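Local structure of taurine:2-oxoglutarate aminotransferase (Bifidobacterium kashiwanohense PV20-2, 6JIX) at residues Y49-M52 against S53-V57; H339-E342 against M343-I346. The protein probably transfers the amino group of taurine to 2-oxoglutarate as a class-III, pyridoxal-phosphate-dependent aminotransferase, yielding glutamate. One frame throughout, in Å; residues are numbered along the deposited sequence.

Contact 1: Y49-M52 against S53-V57. With GLU (glutamic acid), chain N.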
# COMPACT_ATOMS: atom_id res chain seq x y z
N TYR A 49 -3.05 -25.97 -12.82
CA TYR A 49 -1.78 -25.77 -12.14
C TYR A 49 -1.99 -25.98 -10.65
O TYR A 49 -2.92 -25.42 -10.07
CB TYR A 49 -1.21 -24.37 -12.44
CG TYR A 49 -1.04 -24.17 -13.93
CD1 TYR A 49 0.14 -24.55 -14.59
CD2 TYR A 49 -2.09 -23.68 -14.70
CE1 TYR A 49 0.27 -24.41 -15.97
CE2 TYR A 49 -1.97 -23.53 -16.09
CZ TYR A 49 -0.79 -23.90 -16.72
OH TYR A 49 -0.70 -23.75 -18.09
N THR A 50 -1.13 -26.77 -10.03
CA THR A 50 -1.17 -26.97 -8.59
C THR A 50 -0.30 -25.89 -7.97
O THR A 50 0.90 -25.80 -8.26
CB THR A 50 -0.68 -28.37 -8.19
OG1 THR A 50 -1.16 -29.34 -9.13
CG2 THR A 50 -1.17 -28.75 -6.80
N ASP A 51 -0.90 -25.07 -7.10
CA ASP A 51 -0.24 -23.86 -6.62
C ASP A 51 0.71 -24.22 -5.48
O ASP A 51 0.45 -23.98 -4.29
CB ASP A 51 -1.29 -22.84 -6.20
CG ASP A 51 -0.69 -21.49 -5.89
OD1 ASP A 51 0.50 -21.27 -6.22
OD2 ASP A 51 -1.42 -20.64 -5.32
N MET A 52 1.86 -24.77 -5.85
CA MET A 52 2.84 -25.22 -4.87
C MET A 52 3.64 -24.08 -4.21
O MET A 52 4.36 -24.33 -3.24
CB MET A 52 3.78 -26.22 -5.55
CG MET A 52 3.06 -27.49 -5.96
SD MET A 52 2.25 -28.29 -4.55
CE MET A 52 3.71 -28.86 -3.66
N SER A 53 3.49 -22.83 -4.67
CA SER A 53 4.11 -21.69 -4.02
C SER A 53 3.09 -20.78 -3.33
O SER A 53 3.45 -19.69 -2.88
CB SER A 53 4.90 -20.86 -5.04
OG SER A 53 4.01 -20.05 -5.80
N SER A 54 1.83 -21.21 -3.26
CA SER A 54 0.77 -20.40 -2.67
C SER A 54 0.74 -19.00 -3.29
O SER A 54 0.52 -18.00 -2.60
CB SER A 54 0.92 -20.31 -1.16
OG SER A 54 0.30 -21.43 -0.57
N LEU A 55 0.92 -18.96 -4.62
CA LEU A 55 1.13 -17.74 -5.40
C LEU A 55 2.42 -17.05 -4.94
O LEU A 55 3.52 -17.51 -5.29
CB LEU A 55 -0.09 -16.81 -5.32
CG LEU A 55 -1.35 -17.36 -5.99
CD1 LEU A 55 -2.43 -16.27 -6.09
CD2 LEU A 55 -1.01 -17.92 -7.36
N LEU A 56 2.34 -16.01 -4.11
CA LEU A 56 3.56 -15.42 -3.57
C LEU A 56 3.72 -15.79 -2.10
O LEU A 56 4.02 -14.93 -1.26
CB LEU A 56 3.55 -13.90 -3.79
CG LEU A 56 3.72 -13.58 -5.29
CD1 LEU A 56 3.25 -12.17 -5.72
CD2 LEU A 56 5.17 -13.86 -5.74
N VAL A 57 3.56 -17.08 -1.78
CA VAL A 57 3.53 -17.57 -0.40
C VAL A 57 2.52 -16.74 0.39
O VAL A 57 2.81 -16.29 1.51
CB VAL A 57 4.93 -17.53 0.26
CG1 VAL A 57 4.97 -18.45 1.45
CG2 VAL A 57 6.01 -17.92 -0.73
N GLU N . 5.05 -18.53 -10.28
CA GLU N . 4.41 -18.33 -9.00
C GLU N . 2.89 -18.54 -9.08
O GLU N . 2.36 -19.65 -8.70
CB GLU N . 4.68 -16.90 -8.57
CG GLU N . 4.45 -15.97 -9.74
CD GLU N . 4.87 -14.54 -9.41
OE1 GLU N . 6.00 -14.42 -8.89
OE2 GLU N . 4.12 -13.52 -9.65
OXT GLU N . 2.20 -17.60 -9.52

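Contact 2: H339-E342 against M343-I346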
# COMPACT_ATOMS: atom_id res chain seq x y z
N HIS A 339 -2.03 -29.18 11.50
CA HIS A 339 -2.03 -29.85 10.20
C HIS A 339 -0.76 -29.53 9.42
O HIS A 339 -0.27 -30.37 8.67
CB HIS A 339 -3.26 -29.47 9.39
CG HIS A 339 -3.25 -30.02 8.01
ND1 HIS A 339 -3.46 -31.36 7.74
CD2 HIS A 339 -2.99 -29.44 6.81
CE1 HIS A 339 -3.35 -31.57 6.44
NE2 HIS A 339 -3.08 -30.42 5.85
N VAL A 340 -0.25 -28.30 9.56
CA VAL A 340 0.97 -27.92 8.86
C VAL A 340 2.15 -28.73 9.40
O VAL A 340 2.95 -29.27 8.63
CB VAL A 340 1.22 -26.40 8.95
CG1 VAL A 340 2.59 -26.03 8.36
CG2 VAL A 340 0.13 -25.65 8.22
N LYS A 341 2.27 -28.82 10.74
CA LYS A 341 3.32 -29.65 11.32
C LYS A 341 3.28 -31.08 10.77
O LYS A 341 4.32 -31.63 10.37
CB LYS A 341 3.22 -29.68 12.85
CG LYS A 341 4.55 -30.01 13.56
CD LYS A 341 5.51 -28.80 13.50
CE LYS A 341 6.89 -29.10 14.11
NZ LYS A 341 7.63 -30.26 13.51
N GLU A 342 2.09 -31.67 10.69
CA GLU A 342 1.99 -33.03 10.18
C GLU A 342 2.31 -33.10 8.68
O GLU A 342 2.89 -34.09 8.21
CB GLU A 342 0.61 -33.60 10.50
CG GLU A 342 0.11 -34.65 9.54
CD GLU A 342 -1.34 -35.01 9.82
OE1 GLU A 342 -1.87 -34.52 10.85
OE2 GLU A 342 -1.94 -35.77 9.02
N MET A 343 1.92 -32.08 7.90
CA MET A 343 2.38 -32.07 6.52
C MET A 343 3.88 -31.81 6.43
O MET A 343 4.52 -32.23 5.46
CB MET A 343 1.62 -31.04 5.69
CG MET A 343 0.14 -31.30 5.57
SD MET A 343 -0.32 -32.87 4.81
CE MET A 343 -0.51 -33.91 6.27
N GLU A 344 4.46 -31.12 7.42
CA GLU A 344 5.91 -30.97 7.43
C GLU A 344 6.57 -32.34 7.42
O GLU A 344 7.60 -32.55 6.76
CB GLU A 344 6.38 -30.17 8.65
CG GLU A 344 7.90 -30.09 8.76
CD GLU A 344 8.37 -29.48 10.06
OE1 GLU A 344 8.35 -28.24 10.19
OE2 GLU A 344 8.77 -30.23 10.97
N GLY A 345 5.96 -33.30 8.14
CA GLY A 345 6.44 -34.66 8.23
C GLY A 345 6.43 -35.41 6.92
O GLY A 345 7.01 -36.50 6.84
N ILE A 346 5.75 -34.89 5.91
CA ILE A 346 5.82 -35.43 4.56
C ILE A 346 6.82 -34.67 3.71
O ILE A 346 7.66 -35.27 3.05
CB ILE A 346 4.42 -35.39 3.90
CG1 ILE A 346 3.38 -36.12 4.75
CG2 ILE A 346 4.47 -35.93 2.49
CD1 ILE A 346 2.12 -36.38 4.00

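Contact 1: Y49-M52 against S53-V57
A type I beta turn from Asp-51 to Ser-54 carries the chain out of strand 48-51 and into a pocket that holds a bound glutamate. Ser-54 N bonds to Asp-51 O at 3.3 Å, nearly straight at hydrogen but approaching from above the carbonyl plane. The Asp-51 side chain adds a second tie: its CG lies anti to the backbone N (chi1 -171°), which swings the carboxylate over the turn, and OD1 takes the N-H of Leu-55 at 2.8 Å on its syn side, 16° out of the carboxylate plane. OD2 rests 3.3 Å from Leu-55 CG, the two side chains crossing at about a right angle, and is also hydrogen-bonded to His-63, so both oxygens of this buried acid are engaged. The turn runs into a weakly bonded helix, about 54-57, which in this class-III aminotransferase lies at the subunit interface: Leu-55 packs on Phe-81 of the second subunit and Leu-56 on Pro-84 of that same subunit. Ser-53 OG donates to Leu-55 O at 2.6 Å, bridging the backbone beside the ligand. The glutamate O lies 3.4 Å from Ser-53 OG. Leu-56 CD2 reaches the ligand's OE1 at 3.3 Å.

Contact 2: H339-E342 against M343-I346
This is a local contact between successive turns of one alpha-helix, 336-357, partly buried and away from the cofactor and glutamate sites. Its frame is the i to i+4 ladder: Met-343 N bonds to His-339 O, Glu-344 N to Val-340 O at 2.7 Å, and Gly-345 N to Lys-341 O, with Gly-345 N also making a weak bond to Glu-342 O. On the side turned toward helix 426-447, Met-343 lies over one face of the His-339 imidazole. Its CG makes a CH-pi contact 3.7 Å from the ring centroid, displaced toward the rim and nearest to His-339 NE2, while SD sits obliquely to the ring. The imidazole is anchored from outside by a hydrogen bond between His-339 NE2 and Ile-424 O. Met-343, bent at chi2 (-60°) and again at chi3, sets its methyl alongside the neighbouring Glu-342 chain, CE 3.4 Å from Glu-342 CG. Met-343 and Ile-346 both pack on Leu-429 of helix 426-447, and Val-340 and Met-343 share Leu-369. Around the helix, Lys-341 and Glu-344 run side by side in the same direction as an i to i+3 salt bridge. Glu-344 OE1 is hydrogen-bonded to Gly-368 N, which ties this carboxylate to the turn between strands 361-367 and 370-376. Its other oxygen, OE2, receives Lys-341 NZ at 2.8 Å from above the carboxylate plane, 46° out of it.

From the N terminus, the chain reaches contact 1 first, where strand 48-51 passes through a tight turn into the short, weakly bonded helix 54-57. Contact 2 follows much later, within helix 336-357. Each joins consecutive segments, so neither closes a long loop; the two stand in series, without nesting or crossing. Their centres are about 17 Å apart and their nearest atoms about 9 Å apart, with no touch between them. Both reach helix 426-447: Thr-50 of contact 1 bonds to Glu-432, while contact 2 packs against the same helix. Contact 1 belongs to the four-stranded sheet and the subunit interface, contact 2 to a helix that meets the link between strands 361-367 and 370-376.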